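Local coordinates for protein Ent-copalyl diphosphate synthase (Streptomyces platensis, PDB 5BP8) that belongs to the terpene cyclase family, related to squalene-hopene cyclases, and is built mainly of helices arranged in alpha-barrel domains, at residues 7-12 / 275-280; 18-23 / 281-286; 269-274 / 507-512; 447-452 / 489-494; 455-460 / 512-517. All blocks are in the same frame, centred on the assembly; numbering follows the deposited sequence. Where two conformers were deposited one is given.

Interaction 1. Residues 7-12 / 275-280. With SO4 (sulfate ion), chain C.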
# COMPACT_ATOMS: atom_id res chain seq x y z
N PRO A 7 26.19 6.94 15.43
CA PRO A 7 26.13 5.76 14.55
C PRO A 7 24.88 5.84 13.67
O PRO A 7 24.89 5.39 12.51
CB PRO A 7 26.01 4.59 15.53
CG PRO A 7 25.35 5.17 16.74
CD PRO A 7 25.78 6.62 16.82
N ARG A 8 23.82 6.44 14.22
CA ARG A 8 22.58 6.57 13.52
C ARG A 8 22.60 7.76 12.57
O ARG A 8 21.81 7.78 11.63
CB ARG A 8 21.41 6.60 14.49
CG ARG A 8 21.41 5.37 15.39
CD ARG A 8 20.04 4.77 15.65
NE ARG A 8 20.15 3.62 16.55
CZ ARG A 8 20.36 2.35 16.18
NH1 ARG A 8 20.48 2.01 14.90
NH2 ARG A 8 20.44 1.40 17.11
N GLU A 9 23.52 8.72 12.76
CA GLU A 9 23.75 9.74 11.71
C GLU A 9 24.25 9.08 10.42
O GLU A 9 23.82 9.42 9.31
CB GLU A 9 24.74 10.83 12.16
CG GLU A 9 24.14 11.86 13.10
CD GLU A 9 25.19 12.76 13.76
OE1 GLU A 9 24.84 13.39 14.77
OE2 GLU A 9 26.35 12.82 13.29
N ALA A 10 25.18 8.15 10.59
CA ALA A 10 25.71 7.39 9.45
C ALA A 10 24.60 6.58 8.79
O ALA A 10 24.52 6.49 7.58
CB ALA A 10 26.85 6.47 9.91
N GLU A 11 23.77 5.95 9.61
CA GLU A 11 22.62 5.22 9.10
C GLU A 11 21.67 6.11 8.31
O GLU A 11 21.18 5.70 7.28
CB GLU A 11 21.82 4.65 10.25
CG GLU A 11 22.24 3.28 10.67
CD GLU A 11 21.25 2.69 11.65
OE1 GLU A 11 21.50 2.88 12.86
OE2 GLU A 11 20.22 2.10 11.21
N ALA A 12 21.40 7.32 8.82
CA ALA A 12 20.56 8.27 8.11
C ALA A 12 21.13 8.63 6.75
O ALA A 12 20.41 8.67 5.74
CB ALA A 12 20.33 9.52 8.94
N GLY A 275 15.14 13.65 14.69
CA GLY A 275 16.12 14.44 15.46
C GLY A 275 17.57 14.21 15.05
O GLY A 275 18.47 14.83 15.61
N LEU A 276 17.82 13.35 14.06
CA LEU A 276 19.17 13.14 13.54
C LEU A 276 19.65 14.27 12.64
O LEU A 276 18.87 14.89 11.91
CB LEU A 276 19.25 11.81 12.76
CG LEU A 276 19.03 10.56 13.61
CD1 LEU A 276 18.83 9.35 12.69
CD2 LEU A 276 20.18 10.31 14.56
N ARG A 277 20.97 14.51 12.67
CA ARG A 277 21.61 15.47 11.79
C ARG A 277 21.99 14.77 10.50
O ARG A 277 22.56 13.69 10.51
CB ARG A 277 22.87 16.09 12.42
CG ARG A 277 22.58 17.09 13.55
CD ARG A 277 23.85 17.80 14.03
NE ARG A 277 24.47 17.10 15.15
CZ ARG A 277 25.58 16.35 15.11
NH1 ARG A 277 26.01 15.77 16.22
NH2 ARG A 277 26.26 16.17 13.98
N TYR A 278 21.63 15.38 9.38
CA TYR A 278 21.98 14.89 8.07
C TYR A 278 21.75 16.02 7.12
O TYR A 278 21.10 17.02 7.47
CB TYR A 278 21.07 13.72 7.65
CG TYR A 278 19.63 14.10 7.66
CD1 TYR A 278 19.01 14.63 6.52
CD2 TYR A 278 18.87 13.96 8.81
CE1 TYR A 278 17.68 14.99 6.54
CE2 TYR A 278 17.55 14.31 8.84
CZ TYR A 278 16.96 14.84 7.71
OH TYR A 278 15.64 15.19 7.77
N GLU A 279 22.28 15.86 5.92
CA GLU A 279 21.98 16.73 4.81
C GLU A 279 21.13 15.94 3.80
O GLU A 279 21.58 14.91 3.26
CB GLU A 279 23.30 17.21 4.19
CG GLU A 279 23.16 18.11 2.98
CD GLU A 279 22.57 19.47 3.30
OE1 GLU A 279 22.52 19.86 4.49
OE2 GLU A 279 22.16 20.16 2.34
N ALA A 280 19.91 16.40 3.54
CA ALA A 280 19.08 15.80 2.49
C ALA A 280 19.78 15.97 1.16
O ALA A 280 20.18 17.10 0.80
CB ALA A 280 17.70 16.44 2.42
S SO4 C . 20.82 -1.90 14.69
O1 SO4 C . 21.34 -1.21 15.90
O2 SO4 C . 19.82 -2.89 15.13
O3 SO4 C . 21.91 -2.60 13.98
O4 SO4 C . 20.22 -0.90 13.78
O HOH W 1 23.89 12.05 8.51
O HOH W 2 22.25 13.43 15.04
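Glu9 and Arg277 each set CG anti to the carbonyl carbon (chi1 -78° and -72°), which helps to bring their charged ends together. The Arg277 chain also bends sharply further out, at chi3 of -92°. Glu9 OE1 then lies over one face of the guanidinium group, 3.0 Å from Arg277 NH1. This is a salt bridge of charges alone. The oxygen is well out of the guanidinium plane, and no N-H points at it. Two waters add directed bonds. One donates to Glu9 OE1 and accepts from Arg277 N at 2.9 Å. The other donates to both backbone oxygens, Glu9 O at 2.7 Å and Arg277 O. All the hydrogen bonding between the two segments passes through these waters; no direct hydrogen bond joins them.

Leu276 gives the apolar part. Its CD2 methyl rests on Arg8 CB at 3.9 Å. Its CD1 methyl lies against Ala12 CB at 4.0 Å and also touches the Arg8 carbonyl oxygen. Tyr278 touches Ala12 loosely through CB, while its hydroxyl is hydrogen-bonded to His320. Arg8 turns its polar end the other way, to a sulfate ion probably left by the crystallisation liquor. Arg8 NH2 donates to sulfate O1 at 3.0 Å and Arg8 NH1 to sulfate O4 at 3.1 Å. Arg511 binds the same ion.

The first turns of helix 7-20 therefore cover the connection between helices 260-274 and 282-291. This surface contact is consistent with an N-terminal helix packed onto the outside of an alpha-barrel domain.

Interaction 2. Residues 18-23 / 281-286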
# COMPACT_ATOMS: atom_id res chain seq x y z
N ALA A 18 20.75 5.49 -0.38
CA ALA A 18 20.15 4.32 -1.00
C ALA A 18 18.84 4.72 -1.69
O ALA A 18 18.55 4.23 -2.78
CB ALA A 18 19.90 3.23 0.00
N THR A 19 18.08 5.61 -1.05
CA THR A 19 16.87 6.12 -1.62
C THR A 19 17.13 6.90 -2.91
O THR A 19 16.46 6.70 -3.93
CB THR A 19 16.10 6.97 -0.59
OG1 THR A 19 15.92 6.19 0.61
CG2 THR A 19 14.76 7.39 -1.15
N VAL A 20 18.15 7.76 -2.90
CA VAL A 20 18.55 8.45 -4.11
C VAL A 20 18.85 7.47 -5.25
O VAL A 20 18.49 7.71 -6.40
CB VAL A 20 19.80 9.35 -3.86
CG1 VAL A 20 20.42 9.79 -5.17
CG2 VAL A 20 19.42 10.55 -3.03
N ALA A 21 19.52 6.38 -4.92
CA ALA A 21 19.97 5.45 -5.94
C ALA A 21 18.84 4.54 -6.44
O ALA A 21 19.05 3.75 -7.35
CB ALA A 21 21.10 4.60 -5.40
N ASP A 22 17.65 4.67 -5.85
CA ASP A 22 16.50 3.84 -6.22
C ASP A 22 15.35 4.70 -6.78
O ASP A 22 14.50 5.19 -6.04
CB ASP A 22 16.05 3.00 -5.03
CG ASP A 22 14.85 2.09 -5.35
OD1 ASP A 22 14.54 1.93 -6.56
OD2 ASP A 22 14.25 1.54 -4.40
N PRO A 23 15.33 4.88 -8.10
CA PRO A 23 14.30 5.70 -8.71
C PRO A 23 12.92 5.02 -8.76
O PRO A 23 11.93 5.65 -9.18
CB PRO A 23 14.83 5.94 -10.11
CG PRO A 23 15.59 4.70 -10.43
CD PRO A 23 16.24 4.30 -9.12
N PRO A 281 19.98 14.86 0.43
CA PRO A 281 20.55 15.00 -0.89
C PRO A 281 19.62 15.84 -1.76
O PRO A 281 18.40 15.64 -1.77
CB PRO A 281 20.63 13.55 -1.41
CG PRO A 281 20.66 12.71 -0.18
CD PRO A 281 19.81 13.43 0.81
N ALA A 282 20.21 16.79 -2.47
CA ALA A 282 19.47 17.65 -3.37
C ALA A 282 18.63 16.87 -4.36
O ALA A 282 17.56 17.33 -4.75
CB ALA A 282 20.42 18.57 -4.12
N ALA A 283 19.12 15.71 -4.80
CA ALA A 283 18.42 14.91 -5.78
C ALA A 283 17.02 14.51 -5.30
O ALA A 283 16.11 14.43 -6.12
CB ALA A 283 19.22 13.66 -6.17
N LEU A 284 16.84 14.27 -4.00
CA LEU A 284 15.50 13.90 -3.51
C LEU A 284 14.58 15.09 -3.59
O LEU A 284 13.44 14.97 -4.03
CB LEU A 284 15.52 13.38 -2.07
CG LEU A 284 16.26 12.06 -1.84
CD1 LEU A 284 16.05 11.61 -0.41
CD2 LEU A 284 15.83 10.99 -2.84
N LEU A 285 15.08 16.26 -3.17
CA LEU A 285 14.25 17.44 -3.11
C LEU A 285 13.94 17.90 -4.53
O LEU A 285 12.82 18.32 -4.80
CB LEU A 285 14.93 18.56 -2.30
CG LEU A 285 15.43 18.21 -0.90
CD1 LEU A 285 16.13 19.39 -0.23
CD2 LEU A 285 14.30 17.73 -0.02
N ASP A 286 14.92 17.78 -5.43
CA ASP A 286 14.67 18.09 -6.85
C ASP A 286 13.60 17.22 -7.50
O ASP A 286 12.78 17.73 -8.27
CB ASP A 286 15.94 17.98 -7.69
CG ASP A 286 16.99 19.03 -7.34
OD1 ASP A 286 16.67 20.07 -6.72
OD2 ASP A 286 18.15 18.78 -7.70
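Val20, in the last turn of helix 7-20, packs on the first turn of helix 282-291. The contact joins the ends of two helices, in what is probably the outer layer of an alpha-alpha barrel. The CG2 methyl of Val20 does most of the touching. It lies 3.6 Å from Pro281 CB and also 3.6 Å from Leu284 CD2, touching both the proline ring and the leucine branch. The valine torsion explains this: with CG1 anti to the backbone N (chi1 166°), CG2 stands anti to the carbonyl carbon and faces the proline and leucine. CG1 itself reaches Ala283 CB more loosely, at 4.2 Å. Thr19 adds its methyl, with CG2 4.1 Å from Leu284 CD2, the two side chains crossing at about a right angle. No hydrogen bond joins the segments.

In the next shell, Leu16 packs on both Pro281 and Leu284, and Gln264 of helix 260-274 touches Leu284. The Thr19 hydroxyl bonds back to Leu15 O, and the methyl faces Leu284. Asp22 forms a salt bridge with Arg248 just beyond the helix end. Pro281 is the N-cap of its helix, and the first turn closes where Leu284 N donates to Pro281 O at 3.0 Å.

Interaction 3. Residues 269-274 / 507-512. With SO4 (sulfate ion), chain C.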
# COMPACT_ATOMS: atom_id res chain seq x y z
N ASN A 269 10.27 12.77 5.74
CA ASN A 269 9.50 13.16 6.94
C ASN A 269 9.85 12.34 8.17
O ASN A 269 9.90 12.87 9.28
CB ASN A 269 7.99 13.14 6.69
CG ASN A 269 7.55 14.27 5.77
OD1 ASN A 269 8.13 15.36 5.76
ND2 ASN A 269 6.52 14.00 4.96
N SER A 270 10.14 11.06 7.98
CA SER A 270 10.61 10.24 9.09
C SER A 270 11.95 10.75 9.62
O SER A 270 12.12 10.89 10.84
CB SER A 270 10.74 8.78 8.65
OG SER A 270 9.44 8.22 8.49
N LEU A 271 12.88 11.04 8.73
CA LEU A 271 14.20 11.55 9.13
C LEU A 271 14.13 12.92 9.80
O LEU A 271 14.89 13.17 10.74
CB LEU A 271 15.16 11.60 7.95
CG LEU A 271 16.02 10.34 7.79
CD1 LEU A 271 15.30 9.06 8.21
CD2 LEU A 271 16.47 10.24 6.35
N ALA A 272 13.22 13.77 9.34
CA ALA A 272 13.00 15.08 9.99
C ALA A 272 12.49 14.93 11.40
O ALA A 272 12.83 15.70 12.28
CB ALA A 272 12.05 15.93 9.18
N ALA A 273 11.64 13.92 11.60
CA ALA A 273 11.07 13.63 12.90
C ALA A 273 12.06 12.98 13.85
O ALA A 273 11.89 13.05 15.07
CB ALA A 273 9.85 12.72 12.75
N SER A 274 13.09 12.36 13.29
CA SER A 274 14.04 11.56 14.07
C SER A 274 14.93 12.38 15.00
O SER A 274 15.45 11.84 15.97
CB SER A 274 14.95 10.75 13.13
OG SER A 274 15.88 11.58 12.46
N ILE A 507 9.44 1.59 5.75
CA ILE A 507 9.47 0.97 7.07
C ILE A 507 10.85 1.14 7.73
O ILE A 507 10.92 1.45 8.91
CB ILE A 507 9.05 -0.51 6.97
CG1 ILE A 507 7.60 -0.62 6.49
CG2 ILE A 507 9.20 -1.21 8.32
CD1 ILE A 507 7.22 -2.04 6.05
N ARG A 508 11.91 0.95 6.96
CA ARG A 508 13.27 1.11 7.47
C ARG A 508 13.46 2.53 8.01
O ARG A 508 14.12 2.72 9.04
CB ARG A 508 14.33 0.79 6.41
CG ARG A 508 14.34 -0.70 6.02
CD ARG A 508 15.44 -1.09 5.06
NE ARG A 508 16.68 -1.34 5.78
CZ ARG A 508 17.68 -2.13 5.38
NH1 ARG A 508 17.64 -2.82 4.24
NH2 ARG A 508 18.75 -2.23 6.16
N ALA A 509 12.87 3.52 7.34
CA ALA A 509 13.00 4.91 7.79
C ALA A 509 12.25 5.14 9.08
O ALA A 509 12.71 5.86 9.97
CB ALA A 509 12.56 5.88 6.70
N ALA A 510 11.08 4.52 9.21
CA ALA A 510 10.32 4.58 10.43
C ALA A 510 11.06 3.95 11.61
O ALA A 510 11.04 4.49 12.73
CB ALA A 510 8.95 3.93 10.23
N ARG A 511 11.72 2.83 11.35
CA ARG A 511 12.50 2.15 12.37
C ARG A 511 13.66 3.04 12.83
O ARG A 511 13.88 3.21 14.03
CB ARG A 511 13.03 0.82 11.86
CG ARG A 511 13.94 0.09 12.84
CD ARG A 511 14.49 -1.20 12.25
NE ARG A 511 15.24 -1.98 13.22
CZ ARG A 511 16.57 -1.91 13.43
NH1 ARG A 511 17.34 -1.08 12.74
NH2 ARG A 511 17.12 -2.70 14.33
N LEU A 512 14.34 3.63 11.87
CA LEU A 512 15.48 4.51 12.19
C LEU A 512 15.05 5.68 13.08
O LEU A 512 15.68 5.95 14.11
CB LEU A 512 16.17 4.97 10.92
CG LEU A 512 17.33 5.98 11.11
CD1 LEU A 512 18.41 5.41 12.00
CD2 LEU A 512 17.92 6.38 9.77
S SO4 C . 20.82 -1.90 14.69
O1 SO4 C . 21.34 -1.21 15.90
O2 SO4 C . 19.82 -2.89 15.13
O3 SO4 C . 21.91 -2.60 13.98
O4 SO4 C . 20.22 -0.90 13.78
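Ser270 and Ala509 meet where helices 260-274 and 504-518 lie side by side, pointing the same way. The axes of segments 269-274 and 507-512 approach to 8.6 Å and run 4° from parallel. This is consistent with neighbouring inner helices of an alpha-alpha barrel.

The packing contacts are small. Ser270 CB sits 3.9 Å from Ala509 CB and also rests on the Ala509 carbonyl oxygen. Such short side chains let the backbones come close, with the Ser270 and Ala510 CA atoms 5.8 Å apart. Beside this patch, Leu271 CD1 meets Leu512 CD2 at 4.1 Å, methyl against methyl, and touches Ala509 CB more distantly.

The polar bonds of the serines stay on their own side. Ser270 OG is hydrogen-bonded to Trp266 O, one turn back. Ser274 OG donates to Leu271 O at 2.5 Å and also bonds Leu276 N, tying the helix end to the loop that follows.

The ionic contact lies on another side of helix 504-518. Arg511 runs out straight from CG to NE, with CG anti to the backbone N (chi1 176°), and carries its guanidinium to a sulfate ion. NH2 also bonds Leu482 O, which helps to hold the group in position. The sulfur lies in the guanidinium plane, off its edge. Arg511 NH1 donates to sulfate O4 at 3.1 Å, and Arg511 NH2 to sulfate O2 at 2.8 Å.

Interaction 4. Residues 447-452 / 489-494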
# COMPACT_ATOMS: atom_id res chain seq x y z
N GLY A 447 3.70 -8.86 16.45
CA GLY A 447 4.66 -7.75 16.53
C GLY A 447 5.40 -7.54 15.23
O GLY A 447 5.94 -8.50 14.63
N THR A 448 5.44 -6.29 14.75
CA THR A 448 6.17 -5.97 13.54
C THR A 448 7.10 -4.80 13.77
O THR A 448 6.86 -3.97 14.65
CB THR A 448 5.25 -5.59 12.37
OG1 THR A 448 4.49 -4.41 12.69
CG2 THR A 448 4.29 -6.75 12.04
N THR A 449 8.14 -4.75 12.99
CA THR A 449 9.05 -3.58 12.97
C THR A 449 8.26 -2.29 12.69
O THR A 449 8.38 -1.30 13.45
CB THR A 449 10.14 -3.79 11.90
OG1 THR A 449 11.03 -4.83 12.33
CG2 THR A 449 10.97 -2.50 11.64
N GLU A 450 7.42 -2.33 11.64
CA GLU A 450 6.70 -1.11 11.24
C GLU A 450 5.83 -0.58 12.38
O GLU A 450 5.92 0.58 12.76
CB GLU A 450 5.85 -1.38 10.00
CG GLU A 450 5.08 -0.16 9.51
CD GLU A 450 4.25 -0.41 8.27
OE1 GLU A 450 4.18 -1.59 7.80
OE2 GLU A 450 3.67 0.57 7.76
N GLU A 451 4.99 -1.45 12.94
CA GLU A 451 4.01 -1.00 13.91
C GLU A 451 4.65 -0.63 15.25
O GLU A 451 4.22 0.33 15.91
CB GLU A 451 2.88 -2.02 14.08
CG GLU A 451 2.14 -2.30 12.77
CD GLU A 451 1.28 -3.55 12.82
OE1 GLU A 451 1.84 -4.66 12.71
OE2 GLU A 451 0.04 -3.43 12.95
N THR A 452 5.68 -1.37 15.63
CA THR A 452 6.45 -1.05 16.82
C THR A 452 7.08 0.35 16.65
O THR A 452 7.01 1.20 17.58
CB THR A 452 7.53 -2.11 17.08
OG1 THR A 452 6.91 -3.40 17.25
CG2 THR A 452 8.32 -1.74 18.35
N ALA A 489 13.58 -8.12 4.54
CA ALA A 489 13.14 -9.08 3.53
C ALA A 489 11.81 -9.74 3.87
O ALA A 489 11.17 -10.28 2.98
CB ALA A 489 14.21 -10.16 3.29
N SER A 490 11.41 -9.71 5.15
CA SER A 490 10.15 -10.32 5.56
C SER A 490 9.19 -9.34 6.23
O SER A 490 8.22 -9.74 6.85
CB SER A 490 10.45 -11.50 6.50
OG SER A 490 11.23 -12.46 5.81
N TYR A 491 9.43 -8.04 6.10
CA TYR A 491 8.47 -7.08 6.66
C TYR A 491 7.09 -7.39 6.07
O TYR A 491 6.95 -7.47 4.85
CB TYR A 491 8.83 -5.65 6.25
CG TYR A 491 10.02 -5.01 6.91
CD1 TYR A 491 10.58 -5.48 8.09
CD2 TYR A 491 10.56 -3.84 6.36
CE1 TYR A 491 11.65 -4.83 8.69
CE2 TYR A 491 11.63 -3.20 6.94
CZ TYR A 491 12.16 -3.68 8.11
OH TYR A 491 13.19 -3.01 8.66
N PRO A 492 6.07 -7.61 6.90
CA PRO A 492 4.74 -7.92 6.34
C PRO A 492 4.11 -6.74 5.62
O PRO A 492 4.30 -5.60 6.04
CB PRO A 492 3.91 -8.26 7.56
CG PRO A 492 4.89 -8.57 8.63
CD PRO A 492 6.07 -7.72 8.36
N GLY A 493 3.37 -7.00 4.56
CA GLY A 493 2.61 -5.97 3.88
C GLY A 493 1.37 -5.59 4.68
O GLY A 493 0.58 -6.45 5.06
N LEU A 494 1.22 -4.30 4.95
CA LEU A 494 0.08 -3.78 5.70
C LEU A 494 -0.64 -2.62 4.99
O LEU A 494 -1.71 -2.20 5.42
CB LEU A 494 0.55 -3.32 7.07
CG LEU A 494 1.20 -4.37 7.99
CD1 LEU A 494 1.66 -3.70 9.26
CD2 LEU A 494 0.20 -5.45 8.31
O HOH W 3 3.75 -2.85 5.40
O HOH W 4 5.18 -4.28 8.33
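Thr449 and Tyr491 approach to 7.2 Å between CA atoms, where the N-terminus of helix 449-461 faces the irregular loop before strand 495-496. Thr448 is the N-cap of the helix: its OG1 accepts from Glu451 N at 3.0 Å. The same hydroxyl donates to Glu451 OE1, on the lone pair away from the other carboxylate oxygen. That fixes the cap and the Glu451 carboxylate together. Ser401 bonds the other oxygen, Glu451 OE2.

Across the contact, Thr449 CB packs 3.7 Å from Tyr491 CE1, its side chain meeting the ring at a slant. The Tyr491 hydroxyl bonds Asp486. Thr448 CG2 touches the proline ring at Pro492 CG. Leu494 reaches in between two glutamates. Its CD1 methyl lies 3.6 Å from Glu451 OE1 and equally close to Glu450 OE1.

Glu450 is fully extended, with CG anti to the backbone N (chi1 -179°). Its OE2 is held by Tyr454, His399 and Trp495, while OE1 faces the loop, where two waters link it to the backbone. One bridges Glu450 OE1 to Pro492 O. The other lies 2.7 Å from Glu450 OE1 and accepts from Leu494 N at 3.0 Å.

Interaction 5. Residues 455-460 / 512-517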
# COMPACT_ATOMS: atom_id res chain seq x y z
N MSE A 455 4.66 3.23 17.25
CA MSE A 455 4.34 3.45 18.66
C MSE A 455 5.49 4.05 19.42
O MSE A 455 5.28 4.91 20.30
CB MSE A 455 3.83 2.17 19.31
CG MSE A 455 2.47 1.81 18.74
SE MSE A 455 1.05 3.13 19.04
CE MSE A 455 1.09 4.11 17.36
N VAL A 456 6.71 3.63 19.14
CA VAL A 456 7.87 4.23 19.80
C VAL A 456 7.94 5.74 19.47
O VAL A 456 8.12 6.59 20.39
CB VAL A 456 9.18 3.51 19.44
CG1 VAL A 456 10.40 4.32 19.84
CG2 VAL A 456 9.22 2.14 20.09
N GLN A 457 7.75 6.08 18.20
CA GLN A 457 7.70 7.48 17.78
C GLN A 457 6.61 8.26 18.47
O GLN A 457 6.86 9.37 18.96
CB GLN A 457 7.46 7.62 16.29
CG GLN A 457 8.62 7.19 15.43
CD GLN A 457 8.37 7.49 13.97
OE1 GLN A 457 7.99 8.61 13.61
NE2 GLN A 457 8.60 6.48 13.11
N LEU A 458 5.39 7.70 18.51
CA LEU A 458 4.26 8.34 19.17
C LEU A 458 4.61 8.66 20.61
O LEU A 458 4.41 9.80 21.07
CB LEU A 458 3.01 7.46 19.11
CG LEU A 458 1.76 7.97 19.83
CD1 LEU A 458 1.43 9.40 19.46
CD2 LEU A 458 0.55 7.08 19.53
N LEU A 459 5.10 7.65 21.34
CA LEU A 459 5.39 7.81 22.76
C LEU A 459 6.50 8.82 23.02
O LEU A 459 6.37 9.67 23.92
CB LEU A 459 5.74 6.46 23.39
CG LEU A 459 4.61 5.44 23.49
CD1 LEU A 459 5.16 4.09 23.94
CD2 LEU A 459 3.51 5.89 24.43
N MSE A 460 7.58 8.75 22.24
CA MSE A 460 8.71 9.67 22.43
C MSE A 460 8.38 11.08 22.02
O MSE A 460 8.69 12.05 22.76
CB MSE A 460 9.96 9.15 21.73
CG MSE A 460 10.48 7.84 22.31
SE MSE A 460 11.08 8.00 24.19
CE MSE A 460 9.47 7.97 25.28
N LEU A 512 14.34 3.63 11.87
CA LEU A 512 15.48 4.51 12.19
C LEU A 512 15.05 5.68 13.08
O LEU A 512 15.68 5.95 14.11
CB LEU A 512 16.17 4.97 10.92
CG LEU A 512 17.33 5.98 11.11
CD1 LEU A 512 18.41 5.41 12.00
CD2 LEU A 512 17.92 6.38 9.77
N ALA A 513 13.95 6.33 12.70
CA ALA A 513 13.37 7.42 13.50
C ALA A 513 13.05 7.00 14.93
O ALA A 513 13.40 7.70 15.90
CB ALA A 513 12.14 7.98 12.82
N ALA A 514 12.37 5.86 15.09
CA ALA A 514 12.06 5.29 16.39
C ALA A 514 13.31 5.07 17.26
O ALA A 514 13.34 5.49 18.41
CB ALA A 514 11.31 3.99 16.25
N LEU A 515 14.32 4.44 16.69
CA LEU A 515 15.52 4.12 17.42
C LEU A 515 16.31 5.39 17.80
O LEU A 515 16.88 5.44 18.88
CB LEU A 515 16.41 3.14 16.65
CG LEU A 515 15.91 1.68 16.56
CD1 LEU A 515 16.89 0.87 15.74
CD2 LEU A 515 15.77 1.04 17.92
N ALA A 516 16.28 6.39 16.93
CA ALA A 516 16.94 7.67 17.23
C ALA A 516 16.22 8.40 18.36
O ALA A 516 16.87 8.93 19.27
CB ALA A 516 16.98 8.55 15.99
N LEU A 517 14.90 8.44 18.29
CA LEU A 517 14.08 9.09 19.31
C LEU A 517 14.13 8.36 20.64
O LEU A 517 14.13 8.99 21.70
CB LEU A 517 12.64 9.25 18.83
CG LEU A 517 12.46 10.22 17.66
CD1 LEU A 517 11.14 9.99 16.94
CD2 LEU A 517 12.55 11.66 18.13
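The shortest sound polar bonds around Val456, Met460 and Leu517 are backbone ones inside each helix. Met460 N donates to Val456 O at 2.9 Å, and Leu517 N donates to Ala513 O at the same distance. No hydrogen bond crosses between the segments, so the contact is packing. The axes of segments 455-460 and 512-517 approach to 8.5 Å and cross at 39°, running in the same general sense.

The small side chains of Ala513 and Ala514 are consistent with this closeness. Gln457 and Ala514 have CA atoms 5.1 Å apart. Val456 CG1 lies against Ala514 CB at 3.7 Å and also touches the Ala514 carbonyl oxygen. Gln457 lays its aliphatic part over the other helix: CG faces the backbone of Ala514 and meets Leu517 CD1 at 4.1 Å. Its chain is extended beyond CG, so the amide carries on past the CB of Ala513, 3.9 Å from Gln457 NE2. The amide then makes two weak hydrogen bonds, NE2 to Ala510 O and OE1 to Arg461.

One turn further on, Met460, a selenomethionine, meets Leu517 CB to CB at 3.9 Å. Chi1 puts its CG near the Leu517 carbonyl oxygen. The bend at chi2 (-64°) keeps SE beside the same oxygen, while the end of the side chain leads away.

Helix 469-484 covers one side of the joint, touching Val456, Met460 and Ala514. Helix 402-416 packs behind helix 449-461 through Met455 and Leu458. On the far side of helix 504-518, Leu512 and Leu515 pack on helix 7-20.

Helix 504-518 connects most of this set. Interactions 3 and 5 share Leu512, and their centres are about 8 Å apart. Interaction 1 lies about 10 Å from interaction 3 between centres and touches it where Ala12 CA meets Leu512 CD2 at 3.6 Å. The two also share the sulfate ion, bound by Arg8 from one and Arg511 from the other. Interactions 1 and 2 both use the N-terminal helix, with centres about 15 Å apart. Interaction 4 joins interaction 3 through Ile507 CG2 on Tyr491 CE2 at 3.4 Å, and continues into interaction 5 along helix 449-461. Interactions 2 and 4 do not touch; their nearest atoms are about 12 Å apart.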